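Local atomic coordinates of neuraminidase (Influenza A virus, PDB entry 4K3Y), a protein that forms the six-bladed beta-propeller head of a neuraminidase-like surface glycoprotein of a bat influenza A virus and probably lacks the sialidase activity of its relatives. Residues C[11-16]-C[150-155]; C[19-24]-C[306-311]; C[198-203]-C[267-272]; C[320-325]-C[333-338]. All blocks are in the same frame, centred on the assembly; numbering follows the deposited sequence.

Contact 1. Residues C[11-16]-C[150-155]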
loop_
_atom_site.group_PDB
_atom_site.type_symbol
_atom_site.label_atom_id
_atom_site.label_comp_id
_atom_site.label_asym_id
_atom_site.label_seq_id
_atom_site.Cartn_x
_atom_site.Cartn_y
_atom_site.Cartn_z
ATOM N N LEU C 11 -11.426 1.649 26.592
ATOM C CA LEU C 11 -10.603 2.773 27.001
ATOM C C LEU C 11 -10.288 2.700 28.490
ATOM O O LEU C 11 -11.060 2.122 29.267
ATOM C CB LEU C 11 -11.339 4.086 26.710
ATOM C CG LEU C 11 -11.833 4.354 25.287
ATOM C CD1 LEU C 11 -12.742 5.575 25.266
ATOM C CD2 LEU C 11 -10.667 4.546 24.327
ATOM N N GLY C 12 -9.162 3.297 28.880
ATOM C CA GLY C 12 -8.806 3.427 30.281
ATOM C C GLY C 12 -9.855 4.207 31.053
ATOM O O GLY C 12 -10.399 5.201 30.566
ATOM N N GLU C 13 -10.156 3.748 32.260
ATOM C CA GLU C 13 -11.101 4.458 33.101
ATOM C C GLU C 13 -10.430 5.685 33.689
ATOM O O GLU C 13 -11.093 6.684 34.004
ATOM C CB GLU C 13 -11.639 3.545 34.205
ATOM C CG GLU C 13 -12.507 2.417 33.678
ATOM C CD GLU C 13 -13.798 2.912 33.050
ATOM O OE1 GLU C 13 -14.319 3.964 33.501
ATOM O OE2 GLU C 13 -14.288 2.246 32.107
ATOM N N ASN C 14 -9.109 5.620 33.816
ATOM C CA ASN C 14 -8.372 6.743 34.378
ATOM C C ASN C 14 -7.423 7.455 33.411
ATOM O O ASN C 14 -6.530 6.845 32.803
ATOM C CB ASN C 14 -7.673 6.338 35.679
ATOM C CG ASN C 14 -8.559 6.547 36.892
ATOM O OD1 ASN C 14 -9.397 7.459 36.920
ATOM N ND2 ASN C 14 -8.386 5.703 37.898
ATOM N N LEU C 15 -7.639 8.759 33.278
ATOM C CA LEU C 15 -6.810 9.592 32.421
ATOM C C LEU C 15 -5.416 9.774 33.001
ATOM O O LEU C 15 -5.253 9.892 34.223
ATOM C CB LEU C 15 -7.465 10.966 32.228
ATOM C CG LEU C 15 -8.220 11.177 30.916
ATOM C CD1 LEU C 15 -8.820 9.863 30.408
ATOM C CD2 LEU C 15 -9.303 12.198 31.111
ATOM N N CYS C 16 -4.417 9.791 32.120
ATOM C CA CYS C 16 -3.051 10.138 32.510
ATOM C C CYS C 16 -3.022 11.555 33.071
ATOM O O CYS C 16 -3.878 12.382 32.743
ATOM C CB CYS C 16 -2.112 10.069 31.310
ATOM S SG CYS C 16 -2.073 8.463 30.461
ATOM N N ILE C 150 -17.609 8.381 20.162
ATOM C CA ILE C 150 -16.995 7.607 21.235
ATOM C C ILE C 150 -17.494 6.160 21.252
ATOM O O ILE C 150 -18.695 5.904 21.316
ATOM C CB ILE C 150 -17.226 8.257 22.605
ATOM C CG1 ILE C 150 -16.922 9.768 22.525
ATOM C CG2 ILE C 150 -16.364 7.563 23.664
ATOM C CD1 ILE C 150 -15.437 10.128 22.370
ATOM N N CYS C 151 -16.556 5.221 21.173
ATOM C CA CYS C 151 -16.854 3.801 21.325
ATOM C C CYS C 151 -16.245 3.273 22.601
ATOM O O CYS C 151 -15.102 3.590 22.942
ATOM C CB CYS C 151 -16.271 2.982 20.178
ATOM S SG CYS C 151 -17.027 3.290 18.601
ATOM N N ASN C 152 -16.997 2.447 23.307
ATOM C CA ASN C 152 -16.405 1.702 24.401
ATOM C C ASN C 152 -17.100 0.375 24.612
ATOM O O ASN C 152 -18.317 0.333 24.825
ATOM C CB ASN C 152 -16.403 2.521 25.685
ATOM C CG ASN C 152 -15.272 2.140 26.608
ATOM O OD1 ASN C 152 -14.222 1.665 26.162
ATOM N ND2 ASN C 152 -15.479 2.337 27.908
ATOM N N ASP C 153 -16.315 -0.701 24.527
ATOM C CA ASP C 153 -16.806 -2.042 24.802
ATOM C C ASP C 153 -17.991 -2.380 23.891
ATOM O O ASP C 153 -19.056 -2.784 24.370
ATOM C CB ASP C 153 -17.203 -2.147 26.281
ATOM C CG ASP C 153 -17.194 -3.574 26.789
ATOM O OD1 ASP C 153 -16.437 -4.409 26.245
ATOM O OD2 ASP C 153 -17.937 -3.862 27.748
ATOM N N GLY C 154 -17.803 -2.194 22.582
ATOM C CA GLY C 154 -18.807 -2.582 21.604
ATOM C C GLY C 154 -19.832 -1.537 21.173
ATOM O O GLY C 154 -20.262 -1.534 20.007
ATOM N N THR C 155 -20.252 -0.664 22.091
ATOM C CA THR C 155 -21.229 0.367 21.722
ATOM C C THR C 155 -20.567 1.714 21.380
ATOM O O THR C 155 -19.555 2.097 21.978
ATOM C CB THR C 155 -22.356 0.550 22.780
ATOM O OG1 THR C 155 -21.871 1.317 23.887
ATOM C CG2 THR C 155 -22.876 -0.806 23.271
#

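Contact 2. Residues C[19-24]-C[306-311]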
loop_
_atom_site.group_PDB
_atom_site.type_symbol
_atom_site.label_atom_id
_atom_site.label_comp_id
_atom_site.label_asym_id
_atom_site.label_seq_id
_atom_site.Cartn_x
_atom_site.Cartn_y
_atom_site.Cartn_z
ATOM N N ASN C 19 0.262 17.938 32.403
ATOM C CA ASN C 19 0.731 19.249 32.831
ATOM C C ASN C 19 1.359 20.021 31.687
ATOM O O ASN C 19 1.754 21.180 31.850
ATOM C CB ASN C 19 1.686 19.123 34.014
ATOM C CG ASN C 19 0.993 18.603 35.249
ATOM O OD1 ASN C 19 0.440 19.375 36.033
ATOM N ND2 ASN C 19 0.988 17.280 35.417
ATOM N N GLY C 20 1.420 19.378 30.524
ATOM C CA GLY C 20 1.950 20.010 29.333
ATOM C C GLY C 20 1.430 19.349 28.080
ATOM O O GLY C 20 0.690 18.363 28.142
ATOM N N TRP C 21 1.813 19.895 26.933
ATOM C CA TRP C 21 1.405 19.330 25.658
ATOM C C TRP C 21 2.582 19.370 24.674
ATOM O O TRP C 21 3.372 20.321 24.674
ATOM C CB TRP C 21 0.206 20.112 25.120
ATOM C CG TRP C 21 -0.946 20.192 26.101
ATOM C CD1 TRP C 21 -1.140 21.149 27.070
ATOM C CD2 TRP C 21 -2.052 19.277 26.222
ATOM N NE1 TRP C 21 -2.297 20.885 27.776
ATOM C CE2 TRP C 21 -2.875 19.745 27.279
ATOM C CE3 TRP C 21 -2.430 18.115 25.540
ATOM C CZ2 TRP C 21 -4.046 19.087 27.669
ATOM C CZ3 TRP C 21 -3.599 17.466 25.924
ATOM C CH2 TRP C 21 -4.394 17.957 26.980
ATOM N N VAL C 22 2.727 18.316 23.869
ATOM C CA VAL C 22 3.741 18.283 22.807
ATOM C C VAL C 22 3.064 17.870 21.508
ATOM O O VAL C 22 2.124 17.074 21.519
ATOM C CB VAL C 22 4.883 17.283 23.123
ATOM C CG1 VAL C 22 6.143 17.654 22.374
ATOM C CG2 VAL C 22 5.176 17.277 24.591
ATOM N N PRO C 23 3.502 18.439 20.381
ATOM C CA PRO C 23 2.932 17.974 19.104
ATOM C C PRO C 23 3.272 16.513 18.749
ATOM O O PRO C 23 4.351 15.987 19.052
ATOM C CB PRO C 23 3.543 18.918 18.061
ATOM C CG PRO C 23 4.657 19.653 18.777
ATOM C CD PRO C 23 4.290 19.670 20.232
ATOM N N THR C 24 2.331 15.852 18.095
ATOM C CA THR C 24 2.586 14.506 17.614
ATOM C C THR C 24 2.562 14.495 16.095
ATOM O O THR C 24 3.314 13.766 15.460
ATOM C CB THR C 24 1.560 13.538 18.162
ATOM O OG1 THR C 24 0.247 14.065 17.933
ATOM C CG2 THR C 24 1.763 13.401 19.652
ATOM N N ARG C 306 -1.534 27.911 34.573
ATOM C CA ARG C 306 -0.557 28.115 33.517
ATOM C C ARG C 306 -1.204 28.165 32.149
ATOM O O ARG C 306 -1.846 27.203 31.711
ATOM C CB ARG C 306 0.519 27.027 33.536
ATOM C CG ARG C 306 1.669 27.306 32.562
ATOM C CD ARG C 306 2.968 26.766 33.120
ATOM N NE ARG C 306 3.968 26.497 32.091
ATOM C CZ ARG C 306 4.609 27.443 31.419
ATOM N NH1 ARG C 306 4.350 28.718 31.661
ATOM N NH2 ARG C 306 5.504 27.114 30.505
ATOM N N ASN C 307 -1.026 29.302 31.487
ATOM C CA ASN C 307 -1.512 29.498 30.134
ATOM C C ASN C 307 -0.410 29.199 29.118
ATOM O O ASN C 307 0.564 29.950 29.011
ATOM C CB ASN C 307 -1.990 30.938 29.973
ATOM C CG ASN C 307 -2.821 31.134 28.732
ATOM O OD1 ASN C 307 -3.981 30.740 28.690
ATOM N ND2 ASN C 307 -2.236 31.744 27.712
ATOM N N TYR C 308 -0.557 28.105 28.381
ATOM C CA TYR C 308 0.415 27.749 27.345
ATOM C C TYR C 308 0.042 28.351 25.993
ATOM O O TYR C 308 -1.012 28.023 25.430
ATOM C CB TYR C 308 0.484 26.229 27.176
ATOM C CG TYR C 308 1.203 25.482 28.266
ATOM C CD1 TYR C 308 2.577 25.638 28.460
ATOM C CD2 TYR C 308 0.520 24.579 29.080
ATOM C CE1 TYR C 308 3.254 24.918 29.458
ATOM C CE2 TYR C 308 1.184 23.854 30.070
ATOM C CZ TYR C 308 2.549 24.032 30.254
ATOM O OH TYR C 308 3.198 23.321 31.231
ATOM N N GLN C 309 0.905 29.200 25.451
ATOM C CA GLN C 309 0.677 29.714 24.100
ATOM C C GLN C 309 1.332 28.853 23.021
ATOM O O GLN C 309 2.360 29.226 22.436
ATOM C CB GLN C 309 1.120 31.158 23.990
ATOM C CG GLN C 309 0.142 32.107 24.629
ATOM C CD GLN C 309 0.826 33.342 25.109
ATOM O OE1 GLN C 309 1.301 33.397 26.249
ATOM N NE2 GLN C 309 0.917 34.343 24.239
ATOM N N LEU C 310 0.688 27.718 22.754
ATOM C CA LEU C 310 1.162 26.697 21.811
ATOM C C LEU C 310 1.477 27.212 20.391
ATOM O O LEU C 310 2.540 26.890 19.839
ATOM C CB LEU C 310 0.185 25.511 21.775
ATOM C CG LEU C 310 0.020 24.762 23.119
ATOM C CD1 LEU C 310 -0.894 23.532 23.020
ATOM C CD2 LEU C 310 1.375 24.349 23.671
ATOM N N LEU C 311 0.581 28.011 19.805
ATOM C CA LEU C 311 0.829 28.586 18.475
ATOM C C LEU C 311 0.655 30.099 18.449
ATOM O O LEU C 311 -0.097 30.648 19.242
ATOM C CB LEU C 311 -0.072 27.953 17.419
ATOM C CG LEU C 311 0.165 26.505 16.981
ATOM C CD1 LEU C 311 -0.667 25.559 17.814
ATOM C CD2 LEU C 311 -0.230 26.385 15.546
#

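Contact 3. Residues C[198-203]-C[267-272]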
loop_
_atom_site.group_PDB
_atom_site.type_symbol
_atom_site.label_atom_id
_atom_site.label_comp_id
_atom_site.label_asym_id
_atom_site.label_seq_id
_atom_site.Cartn_x
_atom_site.Cartn_y
_atom_site.Cartn_z
ATOM N N THR C 198 -17.099 17.878 20.871
ATOM C CA THR C 198 -15.927 17.010 20.863
ATOM C C THR C 198 -15.873 16.360 22.222
ATOM O O THR C 198 -16.134 16.996 23.253
ATOM C CB THR C 198 -14.602 17.759 20.601
ATOM O OG1 THR C 198 -14.646 19.056 21.213
ATOM C CG2 THR C 198 -14.399 17.936 19.143
ATOM N N CYS C 199 -15.531 15.086 22.232
ATOM C CA CYS C 199 -15.770 14.308 23.426
ATOM C C CYS C 199 -14.559 13.501 23.864
ATOM O O CYS C 199 -13.648 13.248 23.076
ATOM C CB CYS C 199 -16.986 13.398 23.206
ATOM S SG CYS C 199 -18.440 14.242 22.500
ATOM N N TYR C 200 -14.559 13.102 25.132
ATOM C CA TYR C 200 -13.594 12.135 25.644
ATOM C C TYR C 200 -14.278 11.255 26.681
ATOM O O TYR C 200 -15.321 11.611 27.220
ATOM C CB TYR C 200 -12.367 12.834 26.233
ATOM C CG TYR C 200 -12.644 13.691 27.448
ATOM C CD1 TYR C 200 -13.131 14.989 27.320
ATOM C CD2 TYR C 200 -12.393 13.210 28.723
ATOM C CE1 TYR C 200 -13.375 15.769 28.439
ATOM C CE2 TYR C 200 -12.636 13.979 29.839
ATOM C CZ TYR C 200 -13.127 15.257 29.691
ATOM O OH TYR C 200 -13.363 16.024 30.799
ATOM N N TYR C 201 -13.700 10.095 26.948
ATOM C CA TYR C 201 -14.238 9.202 27.973
ATOM C C TYR C 201 -13.309 9.140 29.178
ATOM O O TYR C 201 -12.087 8.997 29.031
ATOM C CB TYR C 201 -14.421 7.784 27.407
ATOM C CG TYR C 201 -14.876 6.761 28.425
ATOM C CD1 TYR C 201 -16.223 6.633 28.741
ATOM C CD2 TYR C 201 -13.965 5.927 29.073
ATOM C CE1 TYR C 201 -16.657 5.708 29.672
ATOM C CE2 TYR C 201 -14.390 4.994 30.013
ATOM C CZ TYR C 201 -15.741 4.888 30.307
ATOM O OH TYR C 201 -16.200 3.972 31.236
ATOM N N THR C 202 -13.884 9.260 30.368
ATOM C CA THR C 202 -13.169 8.860 31.568
ATOM C C THR C 202 -14.147 8.663 32.716
ATOM O O THR C 202 -15.215 9.280 32.724
ATOM C CB THR C 202 -12.084 9.880 31.950
ATOM O OG1 THR C 202 -11.256 9.339 32.990
ATOM C CG2 THR C 202 -12.718 11.192 32.403
ATOM N N SER C 203 -13.785 7.787 33.660
ATOM C CA SER C 203 -14.545 7.580 34.902
ATOM C C SER C 203 -16.008 7.211 34.670
ATOM O O SER C 203 -16.890 7.648 35.417
ATOM C CB SER C 203 -14.467 8.824 35.803
ATOM O OG SER C 203 -13.171 8.999 36.351
ATOM N N PHE C 267 -12.817 22.975 22.410
ATOM C CA PHE C 267 -12.967 22.034 23.510
ATOM C C PHE C 267 -12.591 22.619 24.866
ATOM O O PHE C 267 -11.888 23.633 24.970
ATOM C CB PHE C 267 -12.106 20.779 23.242
ATOM C CG PHE C 267 -10.617 21.068 23.146
ATOM C CD1 PHE C 267 -10.029 21.382 21.917
ATOM C CD2 PHE C 267 -9.804 21.026 24.284
ATOM C CE1 PHE C 267 -8.663 21.660 21.823
ATOM C CE2 PHE C 267 -8.426 21.302 24.191
ATOM C CZ PHE C 267 -7.861 21.624 22.966
ATOM N N MET C 268 -13.092 21.952 25.899
ATOM C CA MET C 268 -12.655 22.140 27.269
ATOM C C MET C 268 -12.336 20.745 27.806
ATOM O O MET C 268 -12.946 19.753 27.374
ATOM C CB MET C 268 -13.762 22.783 28.102
ATOM C CG MET C 268 -14.084 24.243 27.751
ATOM S SD MET C 268 -15.567 24.842 28.594
ATOM C CE MET C 268 -15.601 26.575 28.091
ATOM N N ILE C 269 -11.381 20.651 28.728
ATOM C CA ILE C 269 -11.126 19.371 29.375
ATOM C C ILE C 269 -11.446 19.461 30.859
ATOM O O ILE C 269 -10.847 20.270 31.575
ATOM C CB ILE C 269 -9.664 18.901 29.223
ATOM C CG1 ILE C 269 -9.271 18.821 27.747
ATOM C CG2 ILE C 269 -9.470 17.542 29.926
ATOM C CD1 ILE C 269 -7.794 18.525 27.520
ATOM N N GLU C 270 -12.382 18.631 31.317
ATOM C CA GLU C 270 -12.767 18.619 32.732
ATOM C C GLU C 270 -12.065 17.509 33.517
ATOM O O GLU C 270 -12.169 16.319 33.183
ATOM C CB GLU C 270 -14.282 18.475 32.884
ATOM C CG GLU C 270 -14.726 18.126 34.292
ATOM C CD GLU C 270 -14.761 19.326 35.220
ATOM O OE1 GLU C 270 -14.257 20.403 34.836
ATOM O OE2 GLU C 270 -15.307 19.191 36.337
ATOM N N GLY C 271 -11.358 17.893 34.571
ATOM C CA GLY C 271 -10.595 16.921 35.325
ATOM C C GLY C 271 -10.283 17.398 36.722
ATOM O O GLY C 271 -10.873 18.368 37.216
ATOM N N SER C 272 -9.367 16.685 37.368
ATOM C CA SER C 272 -8.749 17.155 38.595
ATOM C C SER C 272 -8.099 18.462 38.196
ATOM O O SER C 272 -8.232 19.496 38.869
ATOM C CB SER C 272 -7.689 16.156 39.022
ATOM O OG SER C 272 -7.137 15.520 37.878
#

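Contact 4. Residues C[320-325]-C[333-338]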
loop_
_atom_site.group_PDB
_atom_site.type_symbol
_atom_site.label_atom_id
_atom_site.label_comp_id
_atom_site.label_asym_id
_atom_site.label_seq_id
_atom_site.Cartn_x
_atom_site.Cartn_y
_atom_site.Cartn_z
ATOM N N GLY C 320 -10.419 19.974 18.142
ATOM C CA GLY C 320 -11.168 18.846 18.663
ATOM C C GLY C 320 -10.390 17.868 19.510
ATOM O O GLY C 320 -9.162 17.901 19.526
ATOM N N LEU C 321 -11.100 16.992 20.217
ATOM C CA LEU C 321 -10.449 16.023 21.110
ATOM C C LEU C 321 -10.378 14.604 20.518
ATOM O O LEU C 321 -11.201 14.230 19.674
ATOM C CB LEU C 321 -11.224 15.970 22.426
ATOM C CG LEU C 321 -10.636 16.500 23.729
ATOM C CD1 LEU C 321 -9.554 17.545 23.496
ATOM C CD2 LEU C 321 -11.780 17.060 24.564
ATOM N N TYR C 322 -9.398 13.813 20.966
ATOM C CA TYR C 322 -9.344 12.385 20.612
ATOM C C TYR C 322 -8.509 11.566 21.592
ATOM O O TYR C 322 -7.525 12.071 22.136
ATOM C CB TYR C 322 -8.864 12.174 19.167
ATOM C CG TYR C 322 -7.398 12.444 18.907
ATOM C CD1 TYR C 322 -6.932 13.744 18.681
ATOM C CD2 TYR C 322 -6.478 11.396 18.848
ATOM C CE1 TYR C 322 -5.582 13.997 18.425
ATOM C CE2 TYR C 322 -5.127 11.636 18.589
ATOM C CZ TYR C 322 -4.687 12.935 18.377
ATOM O OH TYR C 322 -3.352 13.167 18.126
ATOM N N GLN C 323 -8.916 10.313 21.818
ATOM C CA GLN C 323 -8.169 9.385 22.684
ATOM C C GLN C 323 -7.567 8.199 21.915
ATOM O O GLN C 323 -8.301 7.376 21.359
ATOM C CB GLN C 323 -9.073 8.863 23.799
ATOM C CG GLN C 323 -9.427 9.912 24.838
ATOM C CD GLN C 323 -10.614 9.502 25.718
ATOM O OE1 GLN C 323 -11.667 9.064 25.217
ATOM N NE2 GLN C 323 -10.448 9.647 27.035
ATOM N N PRO C 324 -6.225 8.109 21.877
ATOM C CA PRO C 324 -5.543 6.966 21.249
ATOM C C PRO C 324 -5.775 5.711 22.086
ATOM O O PRO C 324 -5.770 5.835 23.316
ATOM C CB PRO C 324 -4.058 7.360 21.313
ATOM C CG PRO C 324 -4.035 8.819 21.604
ATOM C CD PRO C 324 -5.267 9.091 22.414
ATOM N N ALA C 325 -5.982 4.546 21.467
ATOM C CA ALA C 325 -6.166 3.329 22.259
ATOM C C ALA C 325 -5.553 2.073 21.649
ATOM O O ALA C 325 -6.175 0.999 21.644
ATOM C CB ALA C 325 -7.644 3.106 22.593
ATOM N N GLU C 333 -4.604 7.983 27.584
ATOM C CA GLU C 333 -4.029 9.224 27.048
ATOM C C GLU C 333 -5.053 10.111 26.307
ATOM O O GLU C 333 -5.979 9.616 25.649
ATOM C CB GLU C 333 -2.788 8.924 26.187
ATOM C CG GLU C 333 -2.259 10.099 25.338
ATOM C CD GLU C 333 -1.456 11.146 26.125
ATOM O OE1 GLU C 333 -1.856 11.511 27.254
ATOM O OE2 GLU C 333 -0.419 11.619 25.604
ATOM N N LEU C 334 -4.890 11.424 26.439
ATOM C CA LEU C 334 -5.797 12.391 25.829
ATOM C C LEU C 334 -5.028 13.328 24.902
ATOM O O LEU C 334 -3.926 13.794 25.221
ATOM C CB LEU C 334 -6.521 13.193 26.918
ATOM C CG LEU C 334 -7.676 14.098 26.505
ATOM C CD1 LEU C 334 -8.663 13.354 25.596
ATOM C CD2 LEU C 334 -8.388 14.667 27.742
ATOM N N CYS C 335 -5.616 13.596 23.746
ATOM C CA CYS C 335 -4.986 14.454 22.746
ATOM C C CYS C 335 -5.980 15.442 22.148
ATOM O O CYS C 335 -7.197 15.293 22.303
ATOM C CB CYS C 335 -4.432 13.598 21.602
ATOM S SG CYS C 335 -3.212 12.381 22.097
ATOM N N PHE C 336 -5.465 16.439 21.441
ATOM C CA PHE C 336 -6.340 17.285 20.628
ATOM C C PHE C 336 -5.743 17.623 19.262
ATOM O O PHE C 336 -4.515 17.578 19.066
ATOM C CB PHE C 336 -6.818 18.549 21.381
ATOM C CG PHE C 336 -5.722 19.481 21.784
ATOM C CD1 PHE C 336 -5.272 20.462 20.904
ATOM C CD2 PHE C 336 -5.160 19.412 23.057
ATOM C CE1 PHE C 336 -4.255 21.343 21.275
ATOM C CE2 PHE C 336 -4.141 20.298 23.439
ATOM C CZ PHE C 336 -3.690 21.259 22.543
ATOM N N TRP C 337 -6.632 17.913 18.315
ATOM C CA TRP C 337 -6.227 18.368 16.996
ATOM C C TRP C 337 -6.695 19.808 16.804
ATOM O O TRP C 337 -7.764 20.192 17.280
ATOM C CB TRP C 337 -6.805 17.472 15.893
ATOM C CG TRP C 337 -8.310 17.314 15.971
ATOM C CD1 TRP C 337 -8.983 16.266 16.512
ATOM C CD2 TRP C 337 -9.311 18.228 15.488
ATOM N NE1 TRP C 337 -10.336 16.457 16.396
ATOM C CE2 TRP C 337 -10.569 17.652 15.772
ATOM C CE3 TRP C 337 -9.269 19.474 14.844
ATOM C CZ2 TRP C 337 -11.780 18.283 15.450
ATOM C CZ3 TRP C 337 -10.475 20.101 14.524
ATOM C CH2 TRP C 337 -11.712 19.502 14.830
ATOM N N ILE C 338 -5.880 20.587 16.099
ATOM C CA ILE C 338 -6.200 21.952 15.727
ATOM C C ILE C 338 -6.168 22.115 14.212
ATOM O O ILE C 338 -5.107 21.966 13.603
ATOM C CB ILE C 338 -5.143 22.920 16.271
ATOM C CG1 ILE C 338 -4.930 22.728 17.779
ATOM C CG2 ILE C 338 -5.506 24.368 15.918
ATOM C CD1 ILE C 338 -3.894 23.697 18.363
HETATM O O HOH W 1 -11.920 14.210 17.043
#

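Contact 1. Residues C[11-16]-C[150-155]
The flat amide of N152 meets L11 through OD1, which accepts the backbone N-H of L11, while its ND2 lies over a face of the Y201 ring, on strand 197-202 of the next blade. N152 is the last residue of strand 150-152 in one blade of the neuraminidase beta-propeller, and L11 belongs to the irregular N-terminal arm that runs past this blade before the first strand begins. The bond from L11 N to N152 OD1 is 2.8 Å long and fairly straight, 161° at the hydrogen, with the donor tilted 21° from the carbonyl plane. Because N152 has CG anti to its own nitrogen (chi1 -152°), the amide leaves the hairpin on the side where the arm passes. That hairpin is tight: a type I' beta turn from N152 to T155, with N152 N to T155 O at 2.9 Å, and the C151-C156 disulfide ties its two arms together. Past the amide oxygen, the isobutyl group of L11 reaches along the strand, and CD1 approaches C151 O at 3.9 Å and, more loosely, I150 CG2 at 4.4 Å. Y201 and A325 cover other parts of the same leucine, so a buried side chain lies beside the one hydrogen bond between these two segments; further bonds from G12 to Q332 and from E13 to T202 hold the arm. The E13 carboxylate adds little directly; its OE2 is hydrogen-bonded to the hydroxyl of Y201, whose ring the amide also touches, and remains 4.4 Å from N152 ND2.

Contact 2. Residues C[19-24]-C[306-311]
In the propeller closure, the N-terminal strand 20-26 joins the blade built otherwise from the last strands of the chain, and here W21 on it and N19 just before it meet Y308 and L310 on the outer strand of the preceding blade. The two short strands run nearly parallel, 9° apart, at an axis separation of 9.2 Å, too far apart to pair in one sheet, so side chains of 306-311 bridge the gap. The OH of Y308 gives a hydrogen bond of 2.7 Å to N19 O, in the plane of that carbonyl. The same hydroxyl also bonds to M363 N, which leaves the phenol oxygen gripped by two backbone groups. N19 and G20 form a classic bulge opposite T359, while the amide of N19 turns elsewhere, with OD1 on K292 NZ and ND2 on G360 O. The phenol ring passes close to the chain at G20, whose CA is 4.0 Å from Y308 CE2. W21 offers the rim of its indole, with CD1 4.3 Å from Y308 CD2, and R306 CG lies over one face of the phenol ring. Further along, L310 CD1 meets W21 CB at 4.2 Å; with chi1 at -62° its CG stands beside the backbone nitrogen, and the branch reaches the tryptophan. Around this seam, strand 286-294 supplies I290, which packs against W21, Y308 and L310, strand 273-279 sends W275 edge-to-face against W21, and I130 of a second subunit packs on V22.

Contact 3. Residues C[198-203]-C[267-272]
Y200 carries the close-packed end of this contact, where the first strands of two successive propeller blades, 197-202 and 268-269, face each other. Its hydroxyl donates to E270 O at 2.7 Å, in the carbonyl plane and on a lone pair, with an angle of 112° at the oxygen. The ring is directed across the gap because CG lies between the backbone nitrogen and the carbonyl carbon (chi1 64°), and the phenol then reaches across to the far chain, its OH end at E270. I269 CG2 comes obliquely to it, 4.3 Å from Y200 CZ, and M268 O is 4.1 Å from Y200 CE1. E270 CB lies 3.3 Å from Y200 OH, but the glutamate bends off at chi2 to the T296 hydroxyl and L297 N, two bonds that hold the carboxylate away from the tyrosine. Past E270 the partners separate: S203 and S272, both exposed, do not meet, and this is the solvent side. At the other, buried end the packing is slacker too. F267 begins toward strand 197-202, yet its ring swings off onto S319, and M268 leads away to R219. What remains there is T198, backbone-bonded to T209 of its own sheet; T198 OG1 stands 3.7 Å from F267 CB.

Contact 4. Residues C[320-325]-C[333-338]
Two aromatic rings, those of W337 and Y322, lie on one face of an antiparallel pair formed by strands 315-322 and 335-343, neighbours in a four-stranded propeller blade. Each ring folds over the partner strand. The indole covers G320: the CA sits 3.5 Å from the centroid of the W337 five-membered ring, 28° off its normal, a CH-pi contact, and G320 N lies over the same ring system. Y322 does likewise to C335, whose CB is 3.5 Å from the phenol centroid, 20° off the normal, with the sulfur placed obliquely farther out. In both aromatics CG takes the place between nitrogen and carbonyl carbon, chi1 54° for W337, and this turns the rings back across the sheet. They cross each other obliquely, Y322 CD1 reaching the edge of the indole at 3.9 Å from W337 CD1. P324 packs on the sulfur of C335, with CG 3.7 Å from C335 SG, the half-cystine joined to C357. On the opposite face, L321 CD1 rests 3.6 Å from F336 CB, while L334 CD1 touches Q323 CG at 3.6 Å and lies near L321 CG. The backbones bind in register as hydrogen-bonded pairs G320 with W337 and Y322 with C335, flanking the non-hydrogen-bonded pair L321 with F336. Q323 sends its amide NH2 elsewhere, to Y201 O. A water finishes the join in the plane of the indole, accepting from W337 NE1 at 2.8 Å and donating to L321 O at 2.7 Å.

All four contacts join neighbouring parts of one propeller. Contacts 3 and 4 lie nearest together, their centres about 10 Å apart, and meet where F267 CZ is 3.3 Å from F336 CG. F336 also takes the ring of W21 from contact 2 edge-to-face, and W21 CH2 approaches I269 CD1 of contact 3 at 3.5 Å, so one apolar core runs through contacts 2, 3 and 4. Contact 1 is joined to contact 3, about 12 Å away between centres, by E13 OE2, 2.7 Å from Y201 OH and probably hydrogen-bonded; its L11 and L15 reach Q323 of contact 4. The calcium ion bound by N212, D216 and G262 lies about 10 Å from the side chain of M268.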